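Putative methyl-accepting chemotaxis protein (Salmonella enterica subsp. enterica serovar Typhimurium str. LT2, PDB 6DB1) probably senses small molecules outside the cell through this N-terminal ligand-binding domain, a dimer of four-helix bundles, and relays the signal to the chemotaxis machinery. Local coordinates at residues D29-F32 with R33-R37; A56-S59 with L60-R64; D81-R84 with E85-N89; W90-L93 with L94-V98. One frame throughout, in Å; residues are numbered along the deposited sequence.

Contact 1 of 4, residues D29-F32 with R33-R37; sequences DQYF and RFVTR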
loop_
_atom_site.group_PDB
_atom_site.type_symbol
_atom_site.label_atom_id
_atom_site.label_comp_id
_atom_site.label_asym_id
_atom_site.label_seq_id
_atom_site.Cartn_x
_atom_site.Cartn_y
_atom_site.Cartn_z
ATOM N N ASP A 29 -1.766 3.154 -0.885
ATOM C CA ASP A 29 -2.804 2.658 -1.723
ATOM C C ASP A 29 -3.423 3.802 -2.561
ATOM O O ASP A 29 -3.628 3.643 -3.759
ATOM C CB ASP A 29 -3.896 2.025 -0.884
ATOM C CG ASP A 29 -4.986 1.443 -1.721
ATOM O OD1 ASP A 29 -4.699 0.793 -2.758
ATOM O OD2 ASP A 29 -6.141 1.637 -1.334
ATOM N N GLN A 30 -3.681 4.947 -1.923
ATOM C CA GLN A 30 -4.313 6.105 -2.601
ATOM C C GLN A 30 -3.368 6.725 -3.638
ATOM O O GLN A 30 -3.823 7.292 -4.653
ATOM C CB GLN A 30 -4.756 7.160 -1.593
ATOM C CG GLN A 30 -5.850 6.673 -0.655
ATOM C CD GLN A 30 -7.128 6.360 -1.387
ATOM O OE1 GLN A 30 -7.488 7.012 -2.362
ATOM N NE2 GLN A 30 -7.839 5.369 -0.889
ATOM N N TYR A 31 -2.072 6.657 -3.375
ATOM C CA TYR A 31 -1.133 7.129 -4.337
ATOM C C TYR A 31 -1.125 6.181 -5.551
ATOM O O TYR A 31 -1.239 6.645 -6.699
ATOM C CB TYR A 31 0.257 7.264 -3.720
ATOM C CG TYR A 31 1.339 7.398 -4.757
ATOM C CD1 TYR A 31 1.452 8.548 -5.522
ATOM C CD2 TYR A 31 2.219 6.357 -5.003
ATOM C CE1 TYR A 31 2.421 8.662 -6.502
ATOM C CE2 TYR A 31 3.201 6.462 -5.974
ATOM C CZ TYR A 31 3.302 7.619 -6.724
ATOM O OH TYR A 31 4.274 7.734 -7.676
ATOM N N PHE A 32 -1.014 4.862 -5.329
ATOM C CA PHE A 32 -0.996 3.947 -6.472
ATOM C C PHE A 32 -2.293 4.108 -7.260
ATOM O O PHE A 32 -2.264 4.107 -8.490
ATOM C CB PHE A 32 -0.765 2.480 -6.093
ATOM C CG PHE A 32 0.594 2.184 -5.508
ATOM C CD1 PHE A 32 1.725 2.846 -5.961
ATOM C CD2 PHE A 32 0.762 1.152 -4.601
ATOM C CE1 PHE A 32 2.978 2.558 -5.440
ATOM C CE2 PHE A 32 2.018 0.858 -4.088
ATOM C CZ PHE A 32 3.125 1.563 -4.505
ATOM N N ARG A 33 -3.407 4.265 -6.562
ATOM C CA ARG A 33 -4.652 4.442 -7.258
ATOM C C ARG A 33 -4.553 5.674 -8.156
ATOM O O ARG A 33 -4.821 5.586 -9.347
ATOM C CB ARG A 33 -5.834 4.569 -6.295
ATOM C CG ARG A 33 -6.293 3.247 -5.696
ATOM C CD ARG A 33 -7.466 3.447 -4.760
ATOM N NE ARG A 33 -8.014 2.179 -4.322
ATOM C CZ ARG A 33 -9.043 2.057 -3.496
ATOM N NH1 ARG A 33 -9.610 3.141 -2.994
ATOM N NH2 ARG A 33 -9.499 0.856 -3.183
ATOM N N PHE A 34 -4.145 6.792 -7.578
ATOM C CA PHE A 34 -4.040 8.041 -8.291
ATOM C C PHE A 34 -3.346 7.866 -9.643
ATOM O O PHE A 34 -3.808 8.412 -10.627
ATOM C CB PHE A 34 -3.260 9.071 -7.475
ATOM C CG PHE A 34 -2.843 10.267 -8.287
ATOM C CD1 PHE A 34 -3.743 11.284 -8.556
ATOM C CD2 PHE A 34 -1.564 10.356 -8.810
ATOM C CE1 PHE A 34 -3.373 12.370 -9.329
ATOM C CE2 PHE A 34 -1.194 11.448 -9.577
ATOM C CZ PHE A 34 -2.100 12.448 -9.842
ATOM N N VAL A 35 -2.242 7.127 -9.668
ATOM C CA VAL A 35 -1.463 6.942 -10.872
ATOM C C VAL A 35 -2.284 6.189 -11.921
ATOM O O VAL A 35 -2.176 6.486 -13.098
ATOM C CB VAL A 35 -0.142 6.208 -10.585
ATOM C CG1 VAL A 35 0.582 5.832 -11.871
ATOM C CG2 VAL A 35 0.765 7.022 -9.678
ATOM N N THR A 36 -3.088 5.218 -11.495
ATOM C CA THR A 36 -3.882 4.438 -12.433
ATOM C C THR A 36 -5.118 5.229 -12.874
ATOM O O THR A 36 -5.438 5.283 -14.068
ATOM C CB THR A 36 -4.303 3.090 -11.839
ATOM O OG1 THR A 36 -5.219 3.327 -10.772
ATOM C CG2 THR A 36 -3.133 2.272 -11.339
ATOM N N ARG A 37 -5.784 5.841 -11.896
ATOM C CA ARG A 37 -6.980 6.646 -12.122
ATOM C C ARG A 37 -6.703 7.659 -13.243
ATOM O O ARG A 37 -7.396 7.695 -14.276
ATOM C CB ARG A 37 -7.343 7.395 -10.834
ATOM C CG ARG A 37 -7.299 6.549 -9.566
ATOM C CD ARG A 37 -8.586 5.902 -9.087
ATOM N NE ARG A 37 -9.452 6.852 -8.393
ATOM C CZ ARG A 37 -10.494 6.513 -7.637
ATOM N NH1 ARG A 37 -11.240 7.450 -7.075
ATOM N NH2 ARG A 37 -10.783 5.238 -7.442
#
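Asp29 and Arg33, one helical turn apart on helix 13-46, pair through charge alone. Asp29 OD2 lies 3.6 Å from Arg33 NE but 3.5 Å above the guanidinium plane, toward the rim of one face, and the carboxylate and guanidinium planes are 62° apart; no N-H is aimed at the oxygen. The extended Arg33 chain also runs over the backbone, CG reaching 3.3 Å from Asp29 O. On another side of the helix, Val35 CG2 sits over one face of the Tyr31 ring, 4.3 Å from its centroid and 26° off the normal, a CH-pi contact. Tyr31 CG stands anti to the backbone N (chi1 165°), which carries the ring forward along the helix. In this four-helix bundle the Tyr31 hydroxyl bonds to Ser125 OG of helix 110-144, which holds its far end. Behind these side chains are the i to i+4 backbone bonds, among them Arg33 N to Asp29 O at 2.9 Å. Arg33 O accepts from both Arg37 N and Thr36 OG1, the hydroxyl lying in the carbonyl plane on a lone pair at 2.7 Å. Phe32 packs on Phe32 of the second subunit, and Arg33 on Arg126 of that second subunit.

Contact 2 of 4, residues A56-S59 with L60-R64; sequences ARQS and LENMR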
loop_
_atom_site.group_PDB
_atom_site.type_symbol
_atom_site.label_atom_id
_atom_site.label_comp_id
_atom_site.label_asym_id
_atom_site.label_seq_id
_atom_site.Cartn_x
_atom_site.Cartn_y
_atom_site.Cartn_z
ATOM N N ALA A 56 -9.606 10.833 -10.127
ATOM C CA ALA A 56 -8.199 11.084 -9.818
ATOM C C ALA A 56 -8.127 12.133 -8.705
ATOM O O ALA A 56 -7.389 11.965 -7.732
ATOM C CB ALA A 56 -7.453 11.517 -11.053
ATOM N N ARG A 57 -8.918 13.197 -8.854
ATOM C CA ARG A 57 -8.987 14.264 -7.853
ATOM C C ARG A 57 -9.344 13.656 -6.491
ATOM O O ARG A 57 -8.868 14.130 -5.460
ATOM C CB ARG A 57 -10.041 15.320 -8.214
ATOM C CG ARG A 57 -9.681 16.240 -9.375
ATOM C CD ARG A 57 -10.881 17.061 -9.841
ATOM N NE ARG A 57 -10.558 17.950 -10.952
ATOM C CZ ARG A 57 -11.445 18.643 -11.670
ATOM N NH1 ARG A 57 -11.036 19.405 -12.673
ATOM N NH2 ARG A 57 -12.734 18.553 -11.403
ATOM N N GLN A 58 -10.209 12.636 -6.496
ATOM C CA GLN A 58 -10.631 11.985 -5.261
ATOM C C GLN A 58 -9.427 11.321 -4.588
ATOM O O GLN A 58 -9.273 11.395 -3.380
ATOM C CB GLN A 58 -11.724 10.949 -5.536
ATOM C CG GLN A 58 -12.024 10.043 -4.350
ATOM C CD GLN A 58 -13.185 9.116 -4.610
ATOM O OE1 GLN A 58 -13.078 7.900 -4.458
ATOM N NE2 GLN A 58 -14.305 9.681 -5.031
ATOM N N SER A 59 -8.605 10.653 -5.388
ATOM C CA SER A 59 -7.442 9.961 -4.874
ATOM C C SER A 59 -6.420 10.977 -4.338
ATOM O O SER A 59 -5.911 10.806 -3.238
ATOM C CB SER A 59 -6.868 9.042 -5.927
ATOM O OG SER A 59 -7.806 8.019 -6.263
ATOM N N LEU A 60 -6.137 12.027 -5.108
ATOM C CA LEU A 60 -5.210 13.068 -4.690
ATOM C C LEU A 60 -5.688 13.636 -3.355
ATOM O O LEU A 60 -4.916 13.739 -2.401
ATOM C CB LEU A 60 -5.138 14.149 -5.773
ATOM C CG LEU A 60 -4.204 15.328 -5.498
ATOM C CD1 LEU A 60 -3.745 15.960 -6.794
ATOM C CD2 LEU A 60 -4.849 16.375 -4.604
ATOM N N GLU A 61 -6.978 13.940 -3.283
ATOM C CA GLU A 61 -7.553 14.479 -2.066
ATOM C C GLU A 61 -7.441 13.453 -0.922
ATOM O O GLU A 61 -7.179 13.844 0.218
ATOM C CB GLU A 61 -8.994 14.926 -2.294
ATOM C CG GLU A 61 -9.216 16.371 -1.924
ATOM C CD GLU A 61 -8.879 16.688 -0.482
ATOM O OE1 GLU A 61 -8.516 17.848 -0.206
ATOM O OE2 GLU A 61 -8.989 15.775 0.368
ATOM N N ASN A 62 -7.607 12.158 -1.211
ATOM C CA ASN A 62 -7.493 11.119 -0.164
ATOM C C ASN A 62 -6.033 11.012 0.319
ATOM O O ASN A 62 -5.783 10.772 1.507
ATOM C CB ASN A 62 -8.025 9.762 -0.633
ATOM C CG ASN A 62 -9.535 9.683 -0.717
ATOM O OD1 ASN A 62 -10.250 10.509 -0.146
ATOM N ND2 ASN A 62 -10.035 8.654 -1.387
HETATM N N MSE A 63 -5.081 11.190 -0.600
HETATM C CA MSE A 63 -3.654 11.131 -0.283
HETATM C C MSE A 63 -3.278 12.286 0.623
HETATM O O MSE A 63 -2.490 12.134 1.558
HETATM C CB MSE A 63 -2.912 11.183 -1.615
HETATM C CG MSE A 63 -1.473 10.669 -1.563
HETATM SE SE MSE A 63 -0.702 10.651 -3.382
HETATM C CE MSE A 63 1.172 10.929 -2.839
ATOM N N ARG A 64 -3.852 13.451 0.343
ATOM C CA ARG A 64 -3.619 14.663 1.123
ATOM C C ARG A 64 -4.236 14.487 2.519
ATOM O O ARG A 64 -3.616 14.860 3.523
ATOM C CB ARG A 64 -4.230 15.870 0.408
ATOM C CG ARG A 64 -3.911 17.205 1.061
ATOM C CD ARG A 64 -4.725 18.342 0.471
ATOM N NE ARG A 64 -4.604 18.483 -0.973
ATOM C CZ ARG A 64 -3.585 19.073 -1.614
ATOM N NH1 ARG A 64 -2.517 19.484 -0.951
ATOM N NH2 ARG A 64 -3.652 19.271 -2.920
HETATM O O HOH W 1 -12.365 7.681 -2.094
#
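Four i to i+4 bonds set the backbone of helix 54-73 here, from Leu60 N to Ala56 O at 2.9 Å and 171° through to Met63 N to Ser59 O at 2.8 Å. Gln58 and Asn62, a turn apart, lie side by side and point the same way, their amide planes 43° apart. Their direct touch is slight, Gln58 CG to Asn62 ND2 at 3.8 Å. What joins their polar ends is a water, which donates to Gln58 OE1 at 2.5 Å and accepts from Asn62 ND2 at 2.6 Å; both distances are short for water and are to be read with caution. Gln58 CG is anti to the backbone N (chi1 169°) and the chain beyond is extended, carrying OE1 to the bridging water. Asn62, shorter, stays near the backbone, its CG 3.2 Å from Gln58 O, the carbonyl that already accepts from Asn62 N. Within the four-helix bundle of this ligand-binding domain, Asn62 ND2 also bonds to Gln30 OE1 of helix 13-46, while on another side Leu60 packs on Val98 and Met102 of helix 80-105. Asn62 ND2 thus donates both to Gln30 OE1 and to the water, and the water is the link between the two amides.

Contact 3 of 4, residues D81-R84 with E85-N89; sequences DISR and EVLSN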
loop_
_atom_site.group_PDB
_atom_site.type_symbol
_atom_site.label_atom_id
_atom_site.label_comp_id
_atom_site.label_asym_id
_atom_site.label_seq_id
_atom_site.Cartn_x
_atom_site.Cartn_y
_atom_site.Cartn_z
ATOM N N ASP A 81 13.188 10.427 13.926
ATOM C CA ASP A 81 13.874 10.535 12.618
ATOM C C ASP A 81 13.124 9.835 11.501
ATOM O O ASP A 81 12.982 10.360 10.414
ATOM C CB ASP A 81 15.289 9.927 12.674
ATOM C CG ASP A 81 16.272 10.779 13.450
ATOM O OD1 ASP A 81 16.096 12.024 13.508
ATOM O OD2 ASP A 81 17.260 10.208 13.971
ATOM N N ILE A 82 12.688 8.616 11.769
ATOM C CA ILE A 82 11.961 7.826 10.786
ATOM C C ILE A 82 10.602 8.484 10.526
ATOM O O ILE A 82 10.155 8.596 9.378
ATOM C CB ILE A 82 11.830 6.374 11.267
ATOM C CG1 ILE A 82 13.210 5.707 11.289
ATOM C CG2 ILE A 82 10.831 5.600 10.417
ATOM C CD1 ILE A 82 13.220 4.336 11.879
ATOM N N SER A 83 9.962 8.919 11.597
ATOM C CA SER A 83 8.662 9.536 11.440
ATOM C C SER A 83 8.782 10.742 10.499
ATOM O O SER A 83 7.981 10.912 9.588
ATOM C CB SER A 83 8.099 9.906 12.777
ATOM O OG SER A 83 6.839 10.507 12.622
ATOM N N ARG A 84 9.835 11.532 10.703
ATOM C CA ARG A 84 10.123 12.734 9.914
ATOM C C ARG A 84 10.445 12.428 8.452
ATOM O O ARG A 84 10.048 13.180 7.563
ATOM C CB ARG A 84 11.288 13.508 10.538
ATOM C CG ARG A 84 10.810 14.572 11.509
ATOM C CD ARG A 84 10.381 15.800 10.727
ATOM N NE ARG A 84 9.256 16.519 11.315
ATOM C CZ ARG A 84 8.030 16.521 10.805
ATOM N NH1 ARG A 84 7.786 15.876 9.677
ATOM N NH2 ARG A 84 7.067 17.197 11.405
ATOM N N GLU A 85 11.210 11.393 8.210
ATOM C CA GLU A 85 11.551 11.023 6.855
ATOM C C GLU A 85 10.262 10.724 6.068
ATOM O O GLU A 85 10.085 11.185 4.948
ATOM C CB GLU A 85 12.482 9.813 6.899
ATOM C CG GLU A 85 13.312 9.637 5.654
ATOM C CD GLU A 85 14.016 8.297 5.573
ATOM O OE1 GLU A 85 14.817 7.996 6.479
ATOM O OE2 GLU A 85 13.770 7.569 4.605
ATOM N N VAL A 86 9.365 9.953 6.684
ATOM C CA VAL A 86 8.103 9.533 6.077
ATOM C C VAL A 86 7.238 10.745 5.698
ATOM O O VAL A 86 6.779 10.837 4.563
ATOM C CB VAL A 86 7.338 8.594 7.031
ATOM C CG1 VAL A 86 5.862 8.494 6.687
ATOM C CG2 VAL A 86 7.984 7.222 7.079
ATOM N N LEU A 87 7.018 11.645 6.638
ATOM C CA LEU A 87 6.166 12.815 6.391
ATOM C C LEU A 87 6.780 13.728 5.320
ATOM O O LEU A 87 6.051 14.262 4.485
ATOM C CB LEU A 87 5.963 13.575 7.703
ATOM C CG LEU A 87 5.267 12.797 8.817
ATOM C CD1 LEU A 87 5.236 13.596 10.113
ATOM C CD2 LEU A 87 3.871 12.397 8.402
ATOM N N SER A 88 8.094 13.918 5.331
ATOM C CA SER A 88 8.709 14.811 4.341
ATOM C C SER A 88 8.667 14.205 2.939
ATOM O O SER A 88 8.410 14.914 1.989
ATOM C CB SER A 88 10.111 15.160 4.720
ATOM O OG SER A 88 10.100 15.998 5.853
ATOM N N ASN A 89 8.924 12.914 2.814
ATOM C CA ASN A 89 8.903 12.260 1.494
ATOM C C ASN A 89 7.456 12.140 1.001
ATOM O O ASN A 89 7.188 12.266 -0.205
ATOM C CB ASN A 89 9.661 10.929 1.520
ATOM C CG ASN A 89 11.151 11.133 1.676
ATOM O OD1 ASN A 89 11.640 12.250 1.533
ATOM N ND2 ASN A 89 11.884 10.062 1.928
#
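Arg84 meets Leu87, three residues on along helix 80-105, one of the helices of the four-helix bundle that forms this ligand-binding domain. Beyond CB the arginine chain turns at chi2 (-81°) and again at chi3, so that it stays outside the helix with the guanidinium near the level of its own residue; the leucine branch leans back to meet it. At the tip, NH1 lies alongside the CB-CG-CD1 edge of Leu87, 3.4 Å from Leu87 CD1 and 3.5 Å from Leu87 CB, while CZ is farther off, 4.1 Å from Leu87 CD1. The approach to the plane of the guanidinium is oblique, and the two side chains cross at an angle, so this is apolar packing against a charged group and not a stack. With CG anti to the carbonyl carbon (chi1 -61°), Leu87 CG passes 3.4 Å from Ser83 O, the oxygen that accepts Leu87 N. Arg84 O receives Ser88 N at 3.1 Å and, weakly, Ser88 OG at 3.3 Å.

Glu85 leaves on a different side toward helix 110-144, where OE1 forms a salt bridge with Arg134 NE and OE2 a hydrogen bond with Ser131 OG. Leu87 meanwhile packs on Met70 and Lys71 of helix 54-73. Near the start of the helix, Asn79 OD1 accepts from Ile82 N, with a weaker bond from Asp81 N. The chemistry is therefore divided round the helix: directional bonds and opposite charge tie Glu85 to its neighbour, whereas within these segments the guanidinium of Arg84 meets Leu87 by van der Waals contact and makes no polar bond.

Contact 4 of 4, residues W90-L93 with L94-V98; sequences WQAL and LEKGV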
loop_
_atom_site.group_PDB
_atom_site.type_symbol
_atom_site.label_atom_id
_atom_site.label_comp_id
_atom_site.label_asym_id
_atom_site.label_seq_id
_atom_site.Cartn_x
_atom_site.Cartn_y
_atom_site.Cartn_z
ATOM N N TRP A 90 6.520 11.919 1.920
ATOM C CA TRP A 90 5.108 11.833 1.556
ATOM C C TRP A 90 4.675 13.196 1.013
ATOM O O TRP A 90 4.082 13.296 -0.056
ATOM C CB TRP A 90 4.271 11.463 2.782
ATOM C CG TRP A 90 2.850 11.051 2.540
ATOM C CD1 TRP A 90 1.999 11.470 1.564
ATOM C CD2 TRP A 90 2.057 10.252 3.434
ATOM N NE1 TRP A 90 0.765 10.904 1.738
ATOM C CE2 TRP A 90 0.772 10.157 2.884
ATOM C CE3 TRP A 90 2.339 9.550 4.605
ATOM C CZ2 TRP A 90 -0.243 9.425 3.489
ATOM C CZ3 TRP A 90 1.342 8.814 5.203
ATOM C CH2 TRP A 90 0.059 8.778 4.660
ATOM N N GLN A 91 4.984 14.243 1.785
ATOM C CA GLN A 91 4.591 15.625 1.414
ATOM C C GLN A 91 5.252 16.037 0.089
ATOM O O GLN A 91 4.630 16.717 -0.723
ATOM C CB GLN A 91 4.901 16.610 2.546
ATOM C CG GLN A 91 4.565 18.056 2.186
ATOM C CD GLN A 91 4.490 18.962 3.389
ATOM O OE1 GLN A 91 4.073 18.558 4.471
ATOM N NE2 GLN A 91 4.835 20.225 3.193
ATOM N N ALA A 92 6.498 15.628 -0.136
ATOM C CA ALA A 92 7.176 15.972 -1.381
ATOM C C ALA A 92 6.486 15.266 -2.561
ATOM O O ALA A 92 6.209 15.882 -3.585
ATOM C CB ALA A 92 8.640 15.603 -1.287
ATOM N N LEU A 93 6.233 13.968 -2.410
ATOM C CA LEU A 93 5.606 13.190 -3.458
ATOM C C LEU A 93 4.309 13.864 -3.907
ATOM O O LEU A 93 4.013 13.933 -5.104
ATOM C CB LEU A 93 5.351 11.778 -2.924
ATOM C CG LEU A 93 4.544 10.846 -3.823
ATOM C CD1 LEU A 93 5.137 10.774 -5.224
ATOM C CD2 LEU A 93 4.470 9.462 -3.195
ATOM N N LEU A 94 3.582 14.404 -2.936
ATOM C CA LEU A 94 2.303 15.026 -3.172
ATOM C C LEU A 94 2.452 16.418 -3.788
ATOM O O LEU A 94 1.834 16.704 -4.819
ATOM C CB LEU A 94 1.558 15.123 -1.836
ATOM C CG LEU A 94 0.220 15.867 -1.855
ATOM C CD1 LEU A 94 -0.834 15.110 -2.661
ATOM C CD2 LEU A 94 -0.271 16.099 -0.434
ATOM N N GLU A 95 3.241 17.284 -3.166
ATOM C CA GLU A 95 3.318 18.687 -3.628
ATOM C C GLU A 95 4.203 18.864 -4.865
ATOM O O GLU A 95 4.032 19.861 -5.566
ATOM C CB GLU A 95 3.811 19.594 -2.502
ATOM C CG GLU A 95 2.736 19.874 -1.477
ATOM C CD GLU A 95 3.246 20.323 -0.122
ATOM O OE1 GLU A 95 2.479 20.182 0.856
ATOM O OE2 GLU A 95 4.408 20.804 -0.045
ATOM N N LYS A 96 5.107 17.928 -5.149
ATOM C CA LYS A 96 6.016 18.085 -6.291
ATOM C C LYS A 96 5.757 17.029 -7.372
ATOM O O LYS A 96 6.158 17.239 -8.514
ATOM C CB LYS A 96 7.474 17.978 -5.833
ATOM C CG LYS A 96 7.932 19.019 -4.818
ATOM C CD LYS A 96 9.363 18.800 -4.369
ATOM C CE LYS A 96 9.837 19.814 -3.350
ATOM N NZ LYS A 96 11.236 19.549 -2.932
ATOM N N GLY A 97 5.125 15.905 -7.036
ATOM C CA GLY A 97 4.895 14.881 -8.038
ATOM C C GLY A 97 3.447 14.826 -8.500
ATOM O O GLY A 97 3.136 15.118 -9.654
ATOM N N VAL A 98 2.572 14.519 -7.552
ATOM C CA VAL A 98 1.155 14.297 -7.773
ATOM C C VAL A 98 0.400 15.560 -8.196
ATOM O O VAL A 98 -0.362 15.523 -9.162
ATOM C CB VAL A 98 0.525 13.703 -6.504
ATOM C CG1 VAL A 98 -0.990 13.779 -6.524
ATOM C CG2 VAL A 98 1.000 12.277 -6.278
#
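A wider, pi-type turn at 94-98 interrupts the regular alpha-helical spacing of helix 80-105, and the carbonyl of Leu93 records the change. Leu93 O accepts Val98 N, five residues on, at 2.9 Å and 161°, while the i to i+4 donor Gly97 N also reaches it at 3.0 Å but at only 130°, a weak bond. One oxygen thus serves two successive donors. Up to this point the pattern is alpha-helical, as Lys96 N to Ala92 O at 2.8 Å confirms.

On the outer side of the helix Gln91 and Glu95 cross, with amide and carboxylate planes 53° apart. Gln91 CG approaches Glu95 OE1 at 3.3 Å, and Gln91 NE2 makes a weak, bent bond to Glu95 OE2, also at 3.3 Å. Glu95 CG lies anti to its carbonyl carbon, beside the backbone N, which swings the carboxylate back along the helix to the amide. The firmer polar partner of Gln91 is Lys71 NZ of helix 54-73, bonded to OE1, so the amide uses its two ends in different directions.

Inward, Trp90 meets Phe128 of helix 110-144 edge to face and packs on Leu67 of helix 54-73. Leu93 touches Tyr31 of helix 13-46, Met63 of helix 54-73, and Leu124 and Phe128 of helix 110-144, so it meets all three other helices of the bundle. Val98 packs against Leu60 of helix 54-73 and against Tyr31 and Phe34 of helix 13-46.

In the fold
Contacts 1 to 4 come in series along the chain: contact 1 on helix 13-46, contact 2 on helix 54-73, and contacts 3 and 4 on adjoining parts of helix 80-105. Contacts 1 and 2 have centres about 9 Å apart and touch through polar pairs as well as Tyr31 on Met63. Contact 4 meets both, at centre distances of about 13 and 12 Å, so side chains of these three helices meet at one level of the bundle interior. Contact 3 lies farther along, its centre about 21 Å from contact 1 and 20 Å from contact 2, touching neither. The subunit interface reaches contact 1 alone of the four, consistent with helix 13-46 contributing to the dimer of this sensor domain.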